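Local coordinates for xyloglucan-specific endo-beta-1,4-glucanase (Uncultured bacterium, PDB 4W88), which cleaves the beta-1,4-glucan backbone of xyloglucan as an endo-acting glucanase of glycoside hydrolase family 5, at residues Gly273-Ile287 against Trp326-His338. The protein carries 1 engineered substitution. Sequence-based numbering, arbitrary orientation.
Sequences GAQFKENTEDIVRWI and WYNDDIVDAYVNH
Ile287 sets its CD1 methyl squarely over one face of the Tyr335 ring, a CH-pi contact with CD1 3.5 Å from the ring centroid. Its CG1 is anti to the carbonyl carbon (chi1 -63°), which sends that arm across the ring and leaves CG2 against the backbone of Ala334, 3.6 Å from Ala334 O. Beyond the ring, Tyr335 OH lies at the edge of the Trp286 indole near CZ3, close to Gly273 CA, and is 2.6 Å from the oxygen of a water to which it is hydrogen-bonded; the same water accepts from Ala274 N. Trp286 NE1 is held elsewhere, by Thr226 O. The first turns of helix 280-295 (residues 280-287) and helix 329-336 run almost parallel, 6° apart, their axes approaching to 9.1 Å, on the outside of the family's TIM barrel; the first follows barrel strand 267-272, the second comes after the last, 300-305. Ile331 points CD1 at Ile283 CD1 in the facing helix and at Phe276 CD1 in the loop before it, 3.9 Å from each, while Val284 rests CG2 on Asp330 O. At the N-terminal ends, Asn328 divides its amide: ND2 gives a nearly straight bond to Thr280 OG1 at 3.0 Å, with the oxygen in the amide plane, and OD1 caps its own helix by accepting from Ile331 N. The Phe276 ring stands at 68° to that amide, CE1 beside ND2, and Thr280 CG2 packs against Asp330 CB.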
ATOM      1  N   GLY A 273       1.889  10.691   1.286  1.00 16.83           N
ATOM      2  CA  GLY A 273       2.423  11.640   0.308  1.00 19.06           C
ATOM      3  C   GLY A 273       1.633  12.943   0.368  1.00 16.73           C
ATOM      4  O   GLY A 273       0.652  13.042   1.108  1.00 19.94           O
ATOM      5  N   ALA A 274       2.075  13.968  -0.380  1.00 19.49           N
ATOM      6  CA  ALA A 274       1.396  15.248  -0.427  1.00 19.57           C
ATOM      7  C   ALA A 274       1.317  15.716  -1.864  1.00 18.35           C
ATOM      8  O   ALA A 274       2.283  15.704  -2.557  1.00 20.77           O
ATOM      9  CB  ALA A 274       2.206  16.216   0.408  1.00 21.93           C
ATOM     10  N   GLN A 275       0.140  16.104  -2.301  1.00 19.96           N
ATOM     11  CA  GLN A 275       0.002  16.595  -3.629  1.00 21.38           C
ATOM     12  C   GLN A 275       0.762  17.918  -3.769  1.00 21.79           C
ATOM     13  O   GLN A 275       0.810  18.755  -2.851  1.00 22.71           O
ATOM     14  CB  GLN A 275      -1.475  16.804  -4.017  1.00 21.40           C
ATOM     15  CG  GLN A 275      -2.242  15.512  -4.128  1.00 20.69           C
ATOM     16  CD  GLN A 275      -3.723  15.684  -4.367  1.00 23.54           C
ATOM     17  OE1 GLN A 275      -4.161  16.572  -5.114  1.00 25.66           O
ATOM     18  NE2 GLN A 275      -4.516  14.822  -3.736  1.00 22.33           N
ATOM     19  N   PHE A 276       1.431  18.023  -4.899  1.00 18.68           N
ATOM     20  CA  PHE A 276       2.221  19.193  -5.234  1.00 20.74           C
ATOM     21  C   PHE A 276       1.338  20.396  -5.504  1.00 23.06           C
ATOM     22  O   PHE A 276       0.513  20.361  -6.419  1.00 24.11           O
ATOM     23  CB  PHE A 276       3.191  19.006  -6.425  1.00 23.29           C
ATOM     24  CG  PHE A 276       4.069  20.200  -6.652  1.00 21.85           C
ATOM     25  CD1 PHE A 276       5.031  20.538  -5.668  1.00 24.24           C
ATOM     26  CD2 PHE A 276       3.991  20.962  -7.808  1.00 23.23           C
ATOM     27  CE1 PHE A 276       5.844  21.654  -5.812  1.00 25.80           C
ATOM     28  CE2 PHE A 276       4.849  22.066  -7.975  1.00 27.15           C
ATOM     29  CZ  PHE A 276       5.766  22.397  -6.975  1.00 27.76           C
ATOM     30  N   LYS A 277       1.517  21.442  -4.701  1.00 23.32           N
ATOM     31  CA  LYS A 277       0.669  22.668  -4.775  1.00 22.37           C
ATOM     32  C   LYS A 277       1.547  23.922  -4.885  1.00 21.80           C
ATOM     33  O   LYS A 277       1.315  24.919  -4.202  1.00 26.91           O
ATOM     34  CB  LYS A 277      -0.185  22.778  -3.501  1.00 23.59           C
ATOM     35  CG  LYS A 277      -1.156  21.652  -3.180  1.00 23.80           C
ATOM     36  CD  LYS A 277      -1.715  21.768  -1.778  1.00 27.00           C
ATOM     37  CE  LYS A 277      -2.666  20.598  -1.524  1.00 25.82           C
ATOM     38  NZ  LYS A 277      -3.467  20.890  -0.292  1.00 23.69           N
ATOM     39  N   GLU A 278       2.603  23.809  -5.729  1.00 23.13           N
ATOM     40  CA  GLU A 278       3.597  24.882  -5.965  1.00 22.85           C
ATOM     41  C   GLU A 278       4.148  25.335  -4.625  1.00 24.45           C
ATOM     42  O   GLU A 278       4.292  26.540  -4.357  1.00 27.00           O
ATOM     43  CB  GLU A 278       3.055  26.042  -6.782  1.00 30.51           C
ATOM     44  CG  GLU A 278       2.340  25.550  -7.990  1.00 35.93           C
ATOM     45  CD  GLU A 278       2.783  26.040  -9.234  1.00 46.76           C
ATOM     46  OE1 GLU A 278       3.598  25.290  -9.798  1.00 62.56           O
ATOM     47  OE2 GLU A 278       2.269  27.132  -9.609  1.00 56.22           O
ATOM     48  N   ASN A 279       4.477  24.350  -3.803  1.00 23.26           N
ATOM     49  CA  ASN A 279       4.741  24.559  -2.405  1.00 24.64           C
ATOM     50  C   ASN A 279       5.865  23.649  -1.921  1.00 21.64           C
ATOM     51  O   ASN A 279       5.763  23.010  -0.852  1.00 23.18           O
ATOM     52  CB  ASN A 279       3.484  24.328  -1.560  1.00 21.09           C
ATOM     53  CG  ASN A 279       2.978  22.887  -1.614  1.00 20.20           C
ATOM     54  OD1 ASN A 279       3.183  22.172  -2.594  1.00 22.22           O
ATOM     55  ND2 ASN A 279       2.337  22.467  -0.529  1.00 19.47           N
ATOM     56  N   THR A 280       6.936  23.605  -2.706  1.00 25.28           N
ATOM     57  CA  THR A 280       8.055  22.732  -2.420  1.00 23.20           C
ATOM     58  C   THR A 280       8.553  22.818  -0.992  1.00 24.26           C
ATOM     59  O   THR A 280       8.726  21.808  -0.297  1.00 25.12           O
ATOM     60  CB  THR A 280       9.226  23.076  -3.313  1.00 26.74           C
ATOM     61  OG1 THR A 280       8.868  22.791  -4.658  1.00 22.38           O
ATOM     62  CG2 THR A 280      10.438  22.200  -2.943  1.00 28.13           C
ATOM     63  N   GLU A 281       8.829  24.042  -0.554  1.00 26.84           N
ATOM     64  CA  GLU A 281       9.390  24.227   0.819  1.00 27.83           C
ATOM     65  C   GLU A 281       8.429  23.739   1.921  1.00 24.35           C
ATOM     66  O   GLU A 281       8.837  23.244   2.981  1.00 24.70           O
ATOM     67  CB  GLU A 281       9.729  25.703   1.065  1.00 36.95           C
ATOM     68  CG  GLU A 281      10.817  26.192   0.139  1.00 42.79           C
ATOM     69  CD  GLU A 281      10.226  27.031  -0.993  1.00 81.97           C
ATOM     70  OE1 GLU A 281      10.629  28.295  -1.046  1.00 93.80           O
ATOM     71  OE2 GLU A 281       9.399  26.423  -1.829  1.00 84.43           O
ATOM     72  N   ASP A 282       7.118  23.920   1.698  1.00 26.71           N
ATOM     73  CA  ASP A 282       6.148  23.423   2.657  1.00 22.85           C
ATOM     74  C   ASP A 282       6.087  21.898   2.716  1.00 22.65           C
ATOM     75  O   ASP A 282       6.018  21.309   3.800  1.00 23.42           O
ATOM     76  CB  ASP A 282       4.742  23.974   2.324  1.00 25.14           C
ATOM     77  CG  ASP A 282       4.717  25.462   2.338  1.00 25.82           C
ATOM     78  OD1 ASP A 282       4.691  26.015   3.452  1.00 27.46           O
ATOM     79  OD2 ASP A 282       4.766  26.090   1.270  1.00 28.14           O
ATOM     80  N   ILE A 283       6.117  21.287   1.552  1.00 22.07           N
ATOM     81  CA  ILE A 283       6.157  19.831   1.538  1.00 20.18           C
ATOM     82  C   ILE A 283       7.431  19.287   2.212  1.00 20.08           C
ATOM     83  O   ILE A 283       7.340  18.321   2.975  1.00 22.42           O
ATOM     84  CB  ILE A 283       5.934  19.252   0.125  1.00 19.74           C
ATOM     85  CG1 ILE A 283       4.515  19.579  -0.358  1.00 19.82           C
ATOM     86  CG2 ILE A 283       6.249  17.765   0.106  1.00 23.11           C
ATOM     87  CD1 ILE A 283       4.228  19.214  -1.800  1.00 21.46           C
ATOM     88  N   VAL A 284       8.606  19.874   1.908  1.00 21.34           N
ATOM     89  CA  VAL A 284       9.799  19.493   2.639  1.00 22.81           C
ATOM     90  C   VAL A 284       9.628  19.560   4.154  1.00 22.75           C
ATOM     91  O   VAL A 284      10.060  18.636   4.877  1.00 24.42           O
ATOM     92  CB  VAL A 284      11.012  20.308   2.140  1.00 26.76           C
ATOM     93  CG1 VAL A 284      12.260  20.059   3.012  1.00 27.56           C
ATOM     94  CG2 VAL A 284      11.272  19.966   0.639  1.00 26.54           C
ATOM     95  N   ARG A 285       9.065  20.660   4.674  1.00 24.47           N
ATOM     96  CA  ARG A 285       8.810  20.759   6.101  1.00 25.63           C
ATOM     97  C   ARG A 285       7.820  19.705   6.623  1.00 22.38           C
ATOM     98  O   ARG A 285       8.022  19.107   7.700  1.00 26.83           O
ATOM     99  CB  ARG A 285       8.308  22.168   6.450  1.00 29.29           C
ATOM    100  CG  ARG A 285       9.388  23.241   6.328  1.00 33.78           C
ATOM    101  CD  ARG A 285       8.972  24.545   7.017  1.00 32.61           C
ATOM    102  NE  ARG A 285       8.033  25.255   6.144  1.00 30.26           N
ATOM    103  CZ  ARG A 285       8.367  26.061   5.142  1.00 32.29           C
ATOM    104  NH1 ARG A 285       9.613  26.310   4.854  1.00 36.44           N
ATOM    105  NH2 ARG A 285       7.426  26.620   4.407  1.00 31.00           N
ATOM    106  N   TRP A 286       6.779  19.440   5.855  1.00 22.55           N
ATOM    107  CA  TRP A 286       5.799  18.438   6.251  1.00 26.53           C
ATOM    108  C   TRP A 286       6.460  17.057   6.350  1.00 25.53           C
ATOM    109  O   TRP A 286       6.213  16.319   7.303  1.00 23.95           O
ATOM    110  CB  TRP A 286       4.650  18.404   5.240  1.00 21.92           C
ATOM    111  CG  TRP A 286       3.697  17.280   5.482  1.00 23.17           C
ATOM    112  CD1 TRP A 286       2.704  17.198   6.427  1.00 24.31           C
ATOM    113  CD2 TRP A 286       3.691  16.045   4.782  1.00 21.96           C
ATOM    114  NE1 TRP A 286       2.085  15.977   6.359  1.00 21.89           N
ATOM    115  CE2 TRP A 286       2.672  15.253   5.337  1.00 21.39           C
ATOM    116  CE3 TRP A 286       4.456  15.536   3.737  1.00 23.08           C
ATOM    117  CZ2 TRP A 286       2.426  13.941   4.892  1.00 23.43           C
ATOM    118  CZ3 TRP A 286       4.221  14.260   3.305  1.00 21.73           C
ATOM    119  CH2 TRP A 286       3.209  13.479   3.861  1.00 22.10           C
ATOM    120  N   ILE A 287       7.326  16.722   5.388  1.00 22.84           N
ATOM    121  CA  ILE A 287       8.010  15.393   5.409  1.00 19.72           C
ATOM    122  C   ILE A 287       8.858  15.258   6.659  1.00 20.41           C
ATOM    123  O   ILE A 287       8.839  14.238   7.325  1.00 24.09           O
ATOM    124  CB  ILE A 287       8.884  15.161   4.137  1.00 21.96           C
ATOM    125  CG1 ILE A 287       8.006  15.136   2.835  1.00 21.81           C
ATOM    126  CG2 ILE A 287       9.862  14.042   4.296  1.00 21.52           C
ATOM    127  CD1 ILE A 287       8.721  15.210   1.500  1.00 23.67           C
ATOM    128  N   TRP A 326      13.621  13.093 -11.800  1.00 22.88           N
ATOM    129  CA  TRP A 326      12.684  13.378 -10.772  1.00 24.61           C
ATOM    130  C   TRP A 326      12.027  14.733 -11.017  1.00 23.15           C
ATOM    131  O   TRP A 326      12.717  15.724 -11.377  1.00 27.88           O
ATOM    132  CB  TRP A 326      13.343  13.242  -9.392  1.00 24.91           C
ATOM    133  CG  TRP A 326      13.840  11.863  -9.162  1.00 23.45           C
ATOM    134  CD1 TRP A 326      15.060  11.375  -9.519  1.00 22.60           C
ATOM    135  CD2 TRP A 326      13.120  10.773  -8.569  1.00 21.49           C
ATOM    136  NE1 TRP A 326      15.165  10.035  -9.161  1.00 23.38           N
ATOM    137  CE2 TRP A 326      13.957   9.632  -8.633  1.00 20.31           C
ATOM    138  CE3 TRP A 326      11.824  10.617  -8.024  1.00 20.05           C
ATOM    139  CZ2 TRP A 326      13.551   8.372  -8.114  1.00 21.78           C
ATOM    140  CZ3 TRP A 326      11.445   9.388  -7.509  1.00 19.43           C
ATOM    141  CH2 TRP A 326      12.271   8.276  -7.592  1.00 19.48           C
ATOM    142  N   TYR A 327      10.709  14.798 -10.831  1.00 26.59           N
ATOM    143  CA  TYR A 327       9.997  16.082 -11.013  1.00 22.38           C
ATOM    144  C   TYR A 327      10.439  17.199 -10.060  1.00 24.94           C
ATOM    145  O   TYR A 327      10.386  18.389 -10.390  1.00 25.58           O
ATOM    146  CB  TYR A 327       8.514  15.913 -10.794  1.00 21.92           C
ATOM    147  CG  TYR A 327       7.768  15.132 -11.853  1.00 22.83           C
ATOM    148  CD1 TYR A 327       7.608  15.651 -13.139  1.00 24.14           C
ATOM    149  CD2 TYR A 327       7.224  13.850 -11.570  1.00 22.16           C
ATOM    150  CE1 TYR A 327       6.947  14.914 -14.115  1.00 21.71           C
ATOM    151  CE2 TYR A 327       6.522  13.138 -12.552  1.00 21.59           C
ATOM    152  CZ  TYR A 327       6.414  13.666 -13.794  1.00 21.55           C
ATOM    153  OH  TYR A 327       5.741  13.006 -14.763  1.00 25.41           O
ATOM    154  N   ASN A 328      10.804  16.806  -8.841  1.00 21.21           N
ATOM    155  CA  ASN A 328      11.098  17.769  -7.781  1.00 26.14           C
ATOM    156  C   ASN A 328      12.174  17.220  -6.867  1.00 25.00           C
ATOM    157  O   ASN A 328      11.879  16.426  -5.996  1.00 22.53           O
ATOM    158  CB  ASN A 328       9.810  18.146  -7.036  1.00 24.82           C
ATOM    159  CG  ASN A 328      10.013  19.298  -6.109  1.00 27.82           C
ATOM    160  OD1 ASN A 328      11.015  19.390  -5.395  1.00 25.15           O
ATOM    161  ND2 ASN A 328       9.082  20.226  -6.141  1.00 25.81           N
ATOM    162  N   ASP A 329      13.433  17.563  -7.123  1.00 25.44           N
ATOM    163  CA  ASP A 329      14.506  16.880  -6.411  1.00 23.91           C
ATOM    164  C   ASP A 329      14.560  17.292  -4.939  1.00 26.72           C
ATOM    165  O   ASP A 329      15.030  16.526  -4.098  1.00 24.32           O
ATOM    166  CB  ASP A 329      15.871  17.174  -7.043  1.00 28.17           C
ATOM    167  CG  ASP A 329      16.161  16.311  -8.232  1.00 28.91           C
ATOM    168  OD1 ASP A 329      15.948  15.097  -8.190  1.00 30.98           O
ATOM    169  OD2 ASP A 329      16.567  16.903  -9.218  1.00 35.16           O
ATOM    170  N   ASP A 330      14.049  18.480  -4.597  1.00 24.65           N
ATOM    171  CA  ASP A 330      14.028  18.884  -3.170  1.00 25.65           C
ATOM    172  C   ASP A 330      13.060  18.036  -2.319  1.00 23.77           C
ATOM    173  O   ASP A 330      13.370  17.621  -1.191  1.00 22.27           O
ATOM    174  CB  ASP A 330      13.651  20.354  -3.046  1.00 24.68           C
ATOM    175  CG  ASP A 330      14.760  21.305  -3.466  1.00 36.14           C
ATOM    176  OD1 ASP A 330      15.894  20.899  -3.719  1.00 33.21           O
ATOM    177  OD2 ASP A 330      14.504  22.492  -3.467  1.00 39.12           O
ATOM    178  N   ILE A 331      11.850  17.808  -2.848  1.00 26.20           N
ATOM    179  CA  ILE A 331      10.911  16.888  -2.206  1.00 22.98           C
ATOM    180  C   ILE A 331      11.484  15.484  -2.060  1.00 20.94           C
ATOM    181  O   ILE A 331      11.463  14.862  -0.967  1.00 21.48           O
ATOM    182  CB  ILE A 331       9.554  16.853  -2.951  1.00 20.95           C
ATOM    183  CG1 ILE A 331       8.861  18.226  -2.809  1.00 24.58           C
ATOM    184  CG2 ILE A 331       8.641  15.747  -2.430  1.00 22.95           C
ATOM    185  CD1 ILE A 331       7.575  18.410  -3.567  1.00 26.45           C
ATOM    186  N   VAL A 332      12.063  15.002  -3.140  1.00 21.77           N
ATOM    187  CA  VAL A 332      12.617  13.646  -3.144  1.00 21.50           C
ATOM    188  C   VAL A 332      13.754  13.479  -2.149  1.00 19.31           C
ATOM    189  O   VAL A 332      13.784  12.476  -1.405  1.00 20.46           O
ATOM    190  CB  VAL A 332      12.925  13.183  -4.558  1.00 19.30           C
ATOM    191  CG1 VAL A 332      13.645  11.834  -4.575  1.00 22.21           C
ATOM    192  CG2 VAL A 332      11.637  13.077  -5.330  1.00 21.69           C
ATOM    193  N   ASP A 333      14.650  14.497  -2.100  1.00 24.57           N
ATOM    194  CA  ASP A 333      15.773  14.468  -1.181  1.00 24.30           C
ATOM    195  C   ASP A 333      15.222  14.342   0.280  1.00 23.23           C
ATOM    196  O   ASP A 333      15.759  13.607   1.119  1.00 25.18           O
ATOM    197  CB  ASP A 333      16.540  15.778  -1.257  1.00 25.28           C
ATOM    198  CG  ASP A 333      17.502  15.900  -2.441  1.00 27.18           C
ATOM    199  OD1 ASP A 333      17.703  14.948  -3.189  1.00 27.73           O
ATOM    200  OD2 ASP A 333      18.021  17.028  -2.679  1.00 29.20           O
ATOM    201  N   ALA A 334      14.160  15.110   0.597  1.00 23.37           N
ATOM    202  CA  ALA A 334      13.637  15.072   1.968  1.00 23.14           C
ATOM    203  C   ALA A 334      13.145  13.659   2.365  1.00 20.61           C
ATOM    204  O   ALA A 334      13.288  13.169   3.498  1.00 22.15           O
ATOM    205  CB  ALA A 334      12.509  16.069   2.092  1.00 23.93           C
ATOM    206  N   TYR A 335      12.614  12.950   1.376  1.00 20.66           N
ATOM    207  CA  TYR A 335      12.158  11.575   1.619  1.00 19.78           C
ATOM    208  C   TYR A 335      13.336  10.629   1.780  1.00 18.61           C
ATOM    209  O   TYR A 335      13.458   9.952   2.782  1.00 21.34           O
ATOM    210  CB  TYR A 335      11.306  11.068   0.446  1.00 18.16           C
ATOM    211  CG  TYR A 335       9.831  11.539   0.442  1.00 16.07           C
ATOM    212  CD1 TYR A 335       9.031  11.415   1.582  1.00 20.75           C
ATOM    213  CD2 TYR A 335       9.234  12.040  -0.741  1.00 19.43           C
ATOM    214  CE1 TYR A 335       7.715  11.831   1.575  1.00 19.58           C
ATOM    215  CE2 TYR A 335       7.891  12.446  -0.754  1.00 20.51           C
ATOM    216  CZ  TYR A 335       7.128  12.296   0.391  1.00 18.32           C
ATOM    217  OH  TYR A 335       5.801  12.693   0.429  1.00 19.81           O
ATOM    218  N   VAL A 336      14.187  10.582   0.768  1.00 22.27           N
ATOM    219  CA  VAL A 336      15.219   9.573   0.819  1.00 20.95           C
ATOM    220  C   VAL A 336      16.282   9.799   1.926  1.00 21.79           C
ATOM    221  O   VAL A 336      16.972   8.837   2.349  1.00 21.45           O
ATOM    222  CB  VAL A 336      15.854   9.313  -0.557  1.00 18.05           C
ATOM    223  CG1 VAL A 336      14.810   8.862  -1.580  1.00 22.64           C
ATOM    224  CG2 VAL A 336      16.545  10.525  -1.120  1.00 21.37           C
ATOM    225  N   ASN A 337      16.444  11.065   2.323  1.00 20.17           N
ATOM    226  CA  ASN A 337      17.394  11.406   3.335  1.00 21.78           C
ATOM    227  C   ASN A 337      16.767  11.587   4.679  1.00 22.96           C
ATOM    228  O   ASN A 337      17.364  12.154   5.592  1.00 29.41           O
ATOM    229  CB  ASN A 337      18.199  12.662   2.957  1.00 27.19           C
ATOM    230  CG  ASN A 337      18.966  12.494   1.667  1.00 29.84           C
ATOM    231  OD1 ASN A 337      18.972  13.334   0.826  1.00 40.11           O
ATOM    232  ND2 ASN A 337      19.678  11.473   1.574  1.00 31.41           N
ATOM    233  N   HIS A 338      15.576  11.074   4.842  1.00 23.76           N
ATOM    234  CA  HIS A 338      14.825  11.309   6.062  1.00 25.89           C
ATOM    235  C   HIS A 338      15.582  10.946   7.315  1.00 25.43           C
ATOM    236  O   HIS A 338      15.377  11.546   8.350  1.00 32.65           O
ATOM    237  CB  HIS A 338      13.475  10.592   6.005  1.00 23.97           C
ATOM    238  CG  HIS A 338      13.564   9.113   6.158  1.00 23.89           C
ATOM    239  ND1 HIS A 338      13.404   8.493   7.375  1.00 23.44           N
ATOM    240  CD2 HIS A 338      13.828   8.130   5.265  1.00 27.46           C
ATOM    241  CE1 HIS A 338      13.503   7.189   7.225  1.00 23.08           C
ATOM    242  NE2 HIS A 338      13.797   6.943   5.954  1.00 24.72           N
TER
HETATM  243  O   HOH W   1       4.673  13.413  -1.857  1.00 19.66           O